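Side-chain contacts in WbbM protein (Klebsiella pneumoniae, PDB 6U4B), which probably acts as a bifunctional, magnesium-binding glycosyltransferase that polymerises the O-antigen polysaccharide: residues I323-D328 / F579-A584; Y387-I392 / F472-I477; L415-D420 / K555-H560. One frame throughout, in Å; residues are numbered along the deposited sequence.

Contact 1. Residues I323-D328 / F579-A584; sequences IIRHAD and FIENIA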
loop_
_atom_site.group_PDB
_atom_site.type_symbol
_atom_site.label_atom_id
_atom_site.label_comp_id
_atom_site.label_asym_id
_atom_site.label_seq_id
_atom_site.Cartn_x
_atom_site.Cartn_y
_atom_site.Cartn_z
ATOM N N ILE A 323 13.932 4.303 7.765
ATOM C CA ILE A 323 15.322 4.289 7.321
ATOM C C ILE A 323 15.417 3.745 5.902
ATOM O O ILE A 323 16.143 4.286 5.058
ATOM C CB ILE A 323 16.188 3.477 8.302
ATOM C CG1 ILE A 323 16.207 4.145 9.678
ATOM C CG2 ILE A 323 17.604 3.316 7.759
ATOM C CD1 ILE A 323 16.933 3.347 10.735
ATOM N N ILE A 324 14.676 2.672 5.613
ATOM C CA ILE A 324 14.682 2.090 4.272
ATOM C C ILE A 324 14.118 3.071 3.253
ATOM O O ILE A 324 14.642 3.205 2.139
ATOM C CB ILE A 324 13.900 0.764 4.262
ATOM C CG1 ILE A 324 14.628 -0.291 5.098
ATOM C CG2 ILE A 324 13.682 0.284 2.834
ATOM C CD1 ILE A 324 13.877 -1.588 5.213
ATOM N N ARG A 325 13.040 3.770 3.611
ATOM C CA ARG A 325 12.366 4.621 2.633
ATOM C C ARG A 325 13.209 5.826 2.240
ATOM O O ARG A 325 13.056 6.351 1.133
ATOM C CB ARG A 325 11.014 5.067 3.176
ATOM C CG ARG A 325 10.011 3.925 3.321
ATOM C CD ARG A 325 8.660 4.406 3.820
ATOM N NE ARG A 325 7.929 5.146 2.797
ATOM C CZ ARG A 325 7.937 6.471 2.681
ATOM N NH1 ARG A 325 7.240 7.055 1.716
ATOM N NH2 ARG A 325 8.639 7.211 3.528
ATOM N N HIS A 326 14.118 6.257 3.113
ATOM C CA HIS A 326 15.006 7.380 2.846
ATOM C C HIS A 326 16.440 6.935 2.584
ATOM O O HIS A 326 17.354 7.763 2.614
ATOM C CB HIS A 326 14.959 8.378 4.006
ATOM C CG HIS A 326 13.623 9.033 4.178
ATOM N ND1 HIS A 326 13.243 10.147 3.459
ATOM C CD2 HIS A 326 12.575 8.728 4.981
ATOM C CE1 HIS A 326 12.021 10.502 3.815
ATOM N NE2 HIS A 326 11.593 9.657 4.736
ATOM N N ALA A 327 16.650 5.648 2.317
ATOM C CA ALA A 327 17.990 5.132 2.082
ATOM C C ALA A 327 18.486 5.516 0.694
ATOM O O ALA A 327 17.713 5.574 -0.268
ATOM C CB ALA A 327 18.002 3.610 2.234
ATOM N N ASP A 328 19.787 5.781 0.594
ATOM C CA ASP A 328 20.421 6.013 -0.696
ATOM C C ASP A 328 20.632 4.678 -1.395
ATOM O O ASP A 328 21.151 3.730 -0.796
ATOM C CB ASP A 328 21.753 6.742 -0.510
ATOM C CG ASP A 328 22.467 7.021 -1.829
ATOM O OD1 ASP A 328 21.910 6.725 -2.909
ATOM O OD2 ASP A 328 23.599 7.548 -1.781
ATOM N N PHE A 579 4.471 8.853 11.416
ATOM C CA PHE A 579 4.616 7.518 11.980
ATOM C C PHE A 579 3.751 6.509 11.233
ATOM O O PHE A 579 4.228 5.434 10.853
ATOM C CB PHE A 579 4.258 7.542 13.465
ATOM C CG PHE A 579 4.172 6.182 14.087
ATOM C CD1 PHE A 579 5.312 5.535 14.527
ATOM C CD2 PHE A 579 2.948 5.549 14.235
ATOM C CE1 PHE A 579 5.236 4.278 15.098
ATOM C CE2 PHE A 579 2.865 4.295 14.804
ATOM C CZ PHE A 579 4.010 3.657 15.237
ATOM N N ILE A 580 2.475 6.844 11.022
ATOM C CA ILE A 580 1.558 5.948 10.318
ATOM C C ILE A 580 2.088 5.623 8.930
ATOM O O ILE A 580 2.022 4.475 8.477
ATOM C CB ILE A 580 0.154 6.577 10.251
ATOM C CG1 ILE A 580 -0.481 6.597 11.640
ATOM C CG2 ILE A 580 -0.731 5.836 9.258
ATOM C CD1 ILE A 580 -0.625 5.221 12.265
ATOM N N GLU A 581 2.629 6.633 8.242
ATOM C CA GLU A 581 3.198 6.445 6.911
ATOM C C GLU A 581 4.161 5.262 6.866
ATOM O O GLU A 581 4.202 4.521 5.878
ATOM C CB GLU A 581 3.909 7.730 6.485
ATOM C CG GLU A 581 4.604 7.682 5.140
ATOM C CD GLU A 581 5.538 8.865 4.945
ATOM O OE1 GLU A 581 6.715 8.649 4.588
ATOM O OE2 GLU A 581 5.100 10.012 5.167
ATOM N N ASN A 582 4.933 5.063 7.931
ATOM C CA ASN A 582 5.941 4.011 7.959
ATOM C C ASN A 582 5.436 2.709 8.563
ATOM O O ASN A 582 6.095 1.675 8.402
ATOM C CB ASN A 582 7.178 4.495 8.723
ATOM C CG ASN A 582 7.897 5.614 8.004
ATOM O OD1 ASN A 582 8.474 5.405 6.936
ATOM N ND2 ASN A 582 7.864 6.810 8.580
ATOM N N ILE A 583 4.295 2.725 9.249
ATOM C CA ILE A 583 3.716 1.498 9.779
ATOM C C ILE A 583 2.616 0.944 8.876
ATOM O O ILE A 583 2.233 -0.225 9.034
ATOM C CB ILE A 583 3.182 1.710 11.212
ATOM C CG1 ILE A 583 3.386 0.447 12.048
ATOM C CG2 ILE A 583 1.711 2.119 11.194
ATOM C CD1 ILE A 583 4.844 0.083 12.241
ATOM N N ALA A 584 2.099 1.742 7.943
ATOM C CA ALA A 584 1.136 1.236 6.978
ATOM C C ALA A 584 1.802 0.223 6.053
ATOM O O ALA A 584 2.986 0.337 5.721
ATOM C CB ALA A 584 0.539 2.389 6.168
HETATM O O HOH W 1 9.721 8.958 6.921
HETATM O O HOH W 2 9.123 11.062 4.417
#

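Contact 2. Residues Y387-I392 / F472-I477; sequences YARLFI and FQAGII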
loop_
_atom_site.group_PDB
_atom_site.type_symbol
_atom_site.label_atom_id
_atom_site.label_comp_id
_atom_site.label_asym_id
_atom_site.label_seq_id
_atom_site.Cartn_x
_atom_site.Cartn_y
_atom_site.Cartn_z
ATOM N N TYR A 387 20.857 0.640 29.826
ATOM C CA TYR A 387 22.194 1.188 29.636
ATOM C C TYR A 387 22.866 0.664 28.371
ATOM O O TYR A 387 24.097 0.678 28.278
ATOM C CB TYR A 387 23.056 0.892 30.865
ATOM C CG TYR A 387 22.536 1.546 32.124
ATOM C CD1 TYR A 387 21.669 0.874 32.977
ATOM C CD2 TYR A 387 22.901 2.845 32.451
ATOM C CE1 TYR A 387 21.189 1.477 34.124
ATOM C CE2 TYR A 387 22.424 3.453 33.589
ATOM C CZ TYR A 387 21.571 2.768 34.424
ATOM O OH TYR A 387 21.103 3.383 35.562
ATOM N N ALA A 388 22.074 0.223 27.388
ATOM C CA ALA A 388 22.629 -0.411 26.195
ATOM C C ALA A 388 23.603 0.503 25.464
ATOM O O ALA A 388 24.622 0.039 24.938
ATOM C CB ALA A 388 21.496 -0.838 25.260
ATOM N N ARG A 389 23.309 1.807 25.418
ATOM C CA ARG A 389 24.162 2.742 24.689
ATOM C C ARG A 389 25.597 2.730 25.206
ATOM O O ARG A 389 26.538 2.925 24.427
ATOM C CB ARG A 389 23.582 4.154 24.772
ATOM C CG ARG A 389 22.381 4.398 23.863
ATOM C CD ARG A 389 21.885 5.829 23.999
ATOM N NE ARG A 389 21.207 6.052 25.270
ATOM C CZ ARG A 389 19.980 6.548 25.392
ATOM N NH1 ARG A 389 19.290 6.898 24.314
ATOM N NH2 ARG A 389 19.448 6.711 26.596
ATOM N N LEU A 390 25.787 2.503 26.509
ATOM C CA LEU A 390 27.130 2.496 27.079
ATOM C C LEU A 390 27.997 1.380 26.515
ATOM O O LEU A 390 29.227 1.496 26.537
ATOM C CB LEU A 390 27.060 2.357 28.600
ATOM C CG LEU A 390 26.250 3.403 29.363
ATOM C CD1 LEU A 390 26.350 3.149 30.861
ATOM C CD2 LEU A 390 26.726 4.804 29.019
ATOM N N PHE A 391 27.394 0.307 26.014
ATOM C CA PHE A 391 28.140 -0.851 25.543
ATOM C C PHE A 391 28.424 -0.808 24.049
ATOM O O PHE A 391 29.022 -1.753 23.522
ATOM C CB PHE A 391 27.384 -2.134 25.900
ATOM C CG PHE A 391 27.223 -2.338 27.379
ATOM C CD1 PHE A 391 26.108 -1.848 28.041
ATOM C CD2 PHE A 391 28.198 -2.997 28.111
ATOM C CE1 PHE A 391 25.964 -2.023 29.403
ATOM C CE2 PHE A 391 28.060 -3.175 29.480
ATOM C CZ PHE A 391 26.941 -2.687 30.126
ATOM N N ILE A 392 28.016 0.267 23.365
ATOM C CA ILE A 392 28.273 0.366 21.925
ATOM C C ILE A 392 29.760 0.342 21.595
ATOM O O ILE A 392 30.145 -0.391 20.672
ATOM C CB ILE A 392 27.543 1.587 21.344
ATOM C CG1 ILE A 392 26.047 1.286 21.234
ATOM C CG2 ILE A 392 28.125 1.969 19.990
ATOM C CD1 ILE A 392 25.179 2.509 21.011
ATOM N N PHE A 472 23.968 17.333 25.715
ATOM C CA PHE A 472 23.430 16.809 24.469
ATOM C C PHE A 472 22.401 15.718 24.738
ATOM O O PHE A 472 22.459 15.019 25.754
ATOM C CB PHE A 472 24.544 16.256 23.568
ATOM C CG PHE A 472 25.230 15.030 24.118
ATOM C CD1 PHE A 472 24.705 13.763 23.900
ATOM C CD2 PHE A 472 26.410 15.144 24.835
ATOM C CE1 PHE A 472 25.333 12.639 24.401
ATOM C CE2 PHE A 472 27.044 14.023 25.335
ATOM C CZ PHE A 472 26.506 12.770 25.119
ATOM N N GLN A 473 21.469 15.568 23.801
ATOM C CA GLN A 473 20.418 14.568 23.896
ATOM C C GLN A 473 20.897 13.247 23.301
ATOM O O GLN A 473 21.573 13.227 22.269
ATOM C CB GLN A 473 19.159 15.056 23.177
ATOM C CG GLN A 473 17.864 14.695 23.879
ATOM C CD GLN A 473 17.410 13.284 23.579
ATOM O OE1 GLN A 473 17.463 12.835 22.434
ATOM N NE2 GLN A 473 16.961 12.575 24.608
ATOM N N ALA A 474 20.543 12.144 23.959
ATOM C CA ALA A 474 21.056 10.824 23.608
ATOM C C ALA A 474 20.160 10.063 22.635
ATOM O O ALA A 474 20.416 8.882 22.377
ATOM C CB ALA A 474 21.260 9.985 24.873
ATOM N N GLY A 475 19.125 10.707 22.091
ATOM C CA GLY A 475 18.217 10.026 21.182
ATOM C C GLY A 475 18.810 9.724 19.822
ATOM O O GLY A 475 18.267 8.890 19.093
ATOM N N ILE A 476 19.901 10.396 19.458
ATOM C CA ILE A 476 20.629 10.079 18.235
ATOM C C ILE A 476 22.088 10.468 18.445
ATOM O O ILE A 476 22.398 11.607 18.808
ATOM C CB ILE A 476 19.994 10.763 17.004
ATOM C CG1 ILE A 476 20.592 10.221 15.702
ATOM C CG2 ILE A 476 20.099 12.286 17.064
ATOM C CD1 ILE A 476 19.778 10.601 14.466
ATOM N N ILE A 477 22.993 9.506 18.276
ATOM C CA ILE A 477 24.404 9.698 18.587
ATOM C C ILE A 477 25.244 9.033 17.507
ATOM O O ILE A 477 25.050 7.852 17.205
ATOM C CB ILE A 477 24.781 9.115 19.964
ATOM C CG1 ILE A 477 23.868 9.649 21.069
ATOM C CG2 ILE A 477 26.230 9.428 20.286
ATOM C CD1 ILE A 477 24.076 8.972 22.408
#

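Contact 3. Residues L415-D420 / K555-H560; sequences LGELLD and KPKMIH. With MG (magnesium ion), chain C.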
loop_
_atom_site.group_PDB
_atom_site.type_symbol
_atom_site.label_atom_id
_atom_site.label_comp_id
_atom_site.label_asym_id
_atom_site.label_seq_id
_atom_site.Cartn_x
_atom_site.Cartn_y
_atom_site.Cartn_z
ATOM N N LEU A 415 20.120 8.579 6.787
ATOM C CA LEU A 415 20.978 8.564 7.967
ATOM C C LEU A 415 22.455 8.580 7.599
ATOM O O LEU A 415 23.293 8.884 8.450
ATOM C CB LEU A 415 20.675 7.336 8.829
ATOM C CG LEU A 415 19.613 7.471 9.921
ATOM C CD1 LEU A 415 19.462 6.157 10.674
ATOM C CD2 LEU A 415 19.976 8.593 10.878
ATOM N N GLY A 416 22.789 8.271 6.344
ATOM C CA GLY A 416 24.175 8.210 5.912
ATOM C C GLY A 416 24.916 9.527 5.968
ATOM O O GLY A 416 26.148 9.524 6.083
ATOM N N GLU A 417 24.204 10.653 5.878
ATOM C CA GLU A 417 24.899 11.935 5.914
ATOM C C GLU A 417 25.391 12.288 7.313
ATOM O O GLU A 417 26.263 13.154 7.449
ATOM C CB GLU A 417 24.014 13.056 5.361
ATOM C CG GLU A 417 22.607 13.125 5.927
ATOM C CD GLU A 417 21.701 14.039 5.113
ATOM O OE1 GLU A 417 21.476 15.195 5.534
ATOM O OE2 GLU A 417 21.225 13.608 4.041
ATOM N N LEU A 418 24.869 11.632 8.353
ATOM C CA LEU A 418 25.461 11.776 9.678
ATOM C C LEU A 418 26.877 11.217 9.713
ATOM O O LEU A 418 27.719 11.704 10.476
ATOM C CB LEU A 418 24.590 11.088 10.732
ATOM C CG LEU A 418 23.278 11.780 11.104
ATOM C CD1 LEU A 418 22.590 11.032 12.231
ATOM C CD2 LEU A 418 23.526 13.231 11.490
ATOM N N LEU A 419 27.160 10.206 8.889
ATOM C CA LEU A 419 28.506 9.655 8.807
ATOM C C LEU A 419 29.477 10.589 8.100
ATOM O O LEU A 419 30.692 10.439 8.267
ATOM C CB LEU A 419 28.486 8.303 8.090
ATOM C CG LEU A 419 27.894 7.107 8.837
ATOM C CD1 LEU A 419 28.168 5.822 8.074
ATOM C CD2 LEU A 419 28.458 7.027 10.246
ATOM N N ASP A 420 28.976 11.540 7.313
ATOM C CA ASP A 420 29.832 12.473 6.595
ATOM C C ASP A 420 30.221 13.690 7.424
ATOM O O ASP A 420 31.079 14.466 6.987
ATOM C CB ASP A 420 29.147 12.939 5.305
ATOM C CG ASP A 420 28.920 11.807 4.324
ATOM O OD1 ASP A 420 29.722 10.850 4.325
ATOM O OD2 ASP A 420 27.940 11.876 3.552
ATOM N N LYS A 555 11.090 21.351 8.858
ATOM C CA LYS A 555 11.719 20.386 7.955
ATOM C C LYS A 555 12.600 19.440 8.760
ATOM O O LYS A 555 13.831 19.462 8.653
ATOM C CB LYS A 555 12.524 21.101 6.871
ATOM C CG LYS A 555 12.751 20.257 5.630
ATOM C CD LYS A 555 11.423 19.826 5.023
ATOM C CE LYS A 555 11.625 18.806 3.913
ATOM N NZ LYS A 555 10.328 18.306 3.379
ATOM N N PRO A 556 11.991 18.576 9.573
ATOM C CA PRO A 556 12.792 17.677 10.411
ATOM C C PRO A 556 13.516 16.637 9.578
ATOM O O PRO A 556 13.047 16.215 8.518
ATOM C CB PRO A 556 11.754 17.019 11.332
ATOM C CG PRO A 556 10.504 17.839 11.179
ATOM C CD PRO A 556 10.550 18.381 9.787
ATOM N N LYS A 557 14.686 16.230 10.069
ATOM C CA LYS A 557 15.377 15.079 9.509
ATOM C C LYS A 557 15.192 13.824 10.347
ATOM O O LYS A 557 15.325 12.714 9.815
ATOM C CB LYS A 557 16.867 15.388 9.333
ATOM C CG LYS A 557 17.111 16.470 8.291
ATOM C CD LYS A 557 18.575 16.618 7.927
ATOM C CE LYS A 557 18.739 17.575 6.754
ATOM N NZ LYS A 557 20.163 17.915 6.491
ATOM N N MET A 558 14.873 13.978 11.632
ATOM C CA MET A 558 14.444 12.867 12.470
ATOM C C MET A 558 13.421 13.401 13.458
ATOM O O MET A 558 13.637 14.451 14.068
ATOM C CB MET A 558 15.625 12.215 13.206
ATOM C CG MET A 558 15.228 11.089 14.159
ATOM S SD MET A 558 14.756 11.634 15.819
ATOM C CE MET A 558 16.333 11.563 16.674
ATOM N N ILE A 559 12.321 12.675 13.611
ATOM C CA ILE A 559 11.243 13.043 14.518
ATOM C C ILE A 559 11.328 12.134 15.735
ATOM O O ILE A 559 11.331 10.906 15.600
ATOM C CB ILE A 559 9.875 12.930 13.832
ATOM C CG1 ILE A 559 9.808 13.882 12.638
ATOM C CG2 ILE A 559 8.757 13.204 14.823
ATOM C CD1 ILE A 559 8.674 13.593 11.677
ATOM N N HIS A 560 11.406 12.729 16.920
ATOM C CA HIS A 560 11.570 11.989 18.163
ATOM C C HIS A 560 10.253 12.032 18.928
ATOM O O HIS A 560 9.847 13.090 19.421
ATOM C CB HIS A 560 12.712 12.572 18.994
ATOM C CG HIS A 560 13.195 11.661 20.078
ATOM N ND1 HIS A 560 14.289 11.952 20.864
ATOM C CD2 HIS A 560 12.734 10.461 20.504
ATOM C CE1 HIS A 560 14.481 10.971 21.727
ATOM N NE2 HIS A 560 13.552 10.054 21.530
HETATM MG MG MG C . 13.450 8.451 22.819
#

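Contact 1. Residues I323-D328 / F579-A584
E581 OE1 faces the R325 cation at very short range: R325 NH2 stands 2.6 Å from E581 OE1 in a salt bridge, and a water adds a weak hydrogen bond to the same oxygen. The oxygen sits over one face of the guanidinium, 3.1 Å from R325 CZ to E581 OE1, and the guanidinium and carboxylate planes are 69° apart. This is therefore an ion pair made from above the cation, unlike the side-on pairing in which two N-H groups point at two oxygens. The bend of R325 at chi3 (72°) turns its head across the glutamate, whose own chain runs out extended beyond CG. Lower on the arginine, R325 CD passes 3.3 Å from N582 OD1, so the amide oxygen lies against a methylene next to the charged head.

R325 ends helix 313-325, the helix of the beta-alpha-beta crossover joining the parallel strands 302-309 and 333-340, while E581 and N582 belong to helix 576-583, which packs against it. N582 O also accepts a hydrogen bond from N321 ND2 of the first helix. H326, the first residue to leave that helix, joins through solvent: one water lies 3.0 Å from H326 NE2 and accepts from N582 ND2 at 3.3 Å. Long, charged R325 and E581 suit this solvent-accessible site, whereas N582 is shorter and buried, and its ND2 gives a bond to the water and a weak one to D578 O. The R325 side chain is about 8 Å from that of N585, which binds a second magnesium in a structure of this protein.

Contact 2. Residues Y387-I392 / F472-I477
R389 sends its CB toward 472-477, and from there the chain runs out to a bend at chi3 (-72°) that lays the guanidinium against A474. R389 CD comes 4.1 Å from I477 CD1, where the two side chains cross at about a right angle; this is the apolar part of the meeting. R389 NE forms a salt bridge with D506, the strongest polar partner of the side chain. At R389 CZ the cation meets a methyl group: A474 CB lies 3.7 Å from R389 CZ, above the centre of the guanidinium plane. A small alanine suits this place, since its methyl can cover the flat cation closely. R389 NH1 pairs with D406 and also approaches the main chain, 3.0 Å from A474 O; R389 NH2 is hydrogen-bonded elsewhere.

The chain turns a corner at 474-476, between strands 472-473 and 477-479. Q473 OE1 steadies the turn by accepting from G475 N at 2.7 Å, the donor lying well above the carbonyl plane. D406 binds the magnesium, so R389 is a second-shell residue: its positive charge, shared between two acids and covered on one face by a methyl, probably helps hold that metal ligand in place.

Contact 3. Residues L415-D420 / K555-H560
E417 and K557 meet at about a right angle at their far ends, with the last methylenes of the lysine also near E417 OE1. K557 NZ donates a hydrogen bond of 3.2 Å to E417 OE1 within a salt bridge, approaching the oxygen almost end-on from beyond its C-O bond. On E417, CG stands between the backbone N and the carbonyl carbon (chi1 49°), and the rest of the chain is extended, carrying the carboxylate out to the lysine. K557 is extended beyond CG; two long side chains suit a pair whose charged ends meet well away from both backbones.

The pair joins the helix-like turn 415-420 to the beginning of strand 558-560, the central strand of a three-stranded sheet with 409-411 and 527-528. At the strand's other end the buried H560 NE2 binds magnesium at 2.1 Å beside D406 and D408, and a hydrogen bond between H560 ND1 and N526 OD1 probably helps fix the ring's rotation. Those acids are consistent with the DXD motif of GT-A glycosyltransferases. E417 also touches a crystal neighbour, so its solution pose is less certain; with one oxygen facing one ammonium, the attraction is probably a modest tie weakened by water.

Along the chain come 323-328, 387-392, 415-420, 472-477, 555-560 and 579-584: contact 1 encloses the other two, whose segments alternate. All belong to the C-terminal half; contacts 2 and 3, and 323-328 of contact 1, fall in the glycosyltransferase family 8 region. Centres of contacts 1 and 3 are 13 Å apart, those of 2 and 3 16 Å and those of 1 and 2 22 Å; contact 3 links the others: L415 packs on I323, and L418 and M558 on I476. Contacts 2 and 3 flank the magnesium site through R389 and H560. Contact 1 fastens helix 576-583, the last but one modelled, to crossover helix 313-325 of what is probably a Rossmann-like GT-A fold.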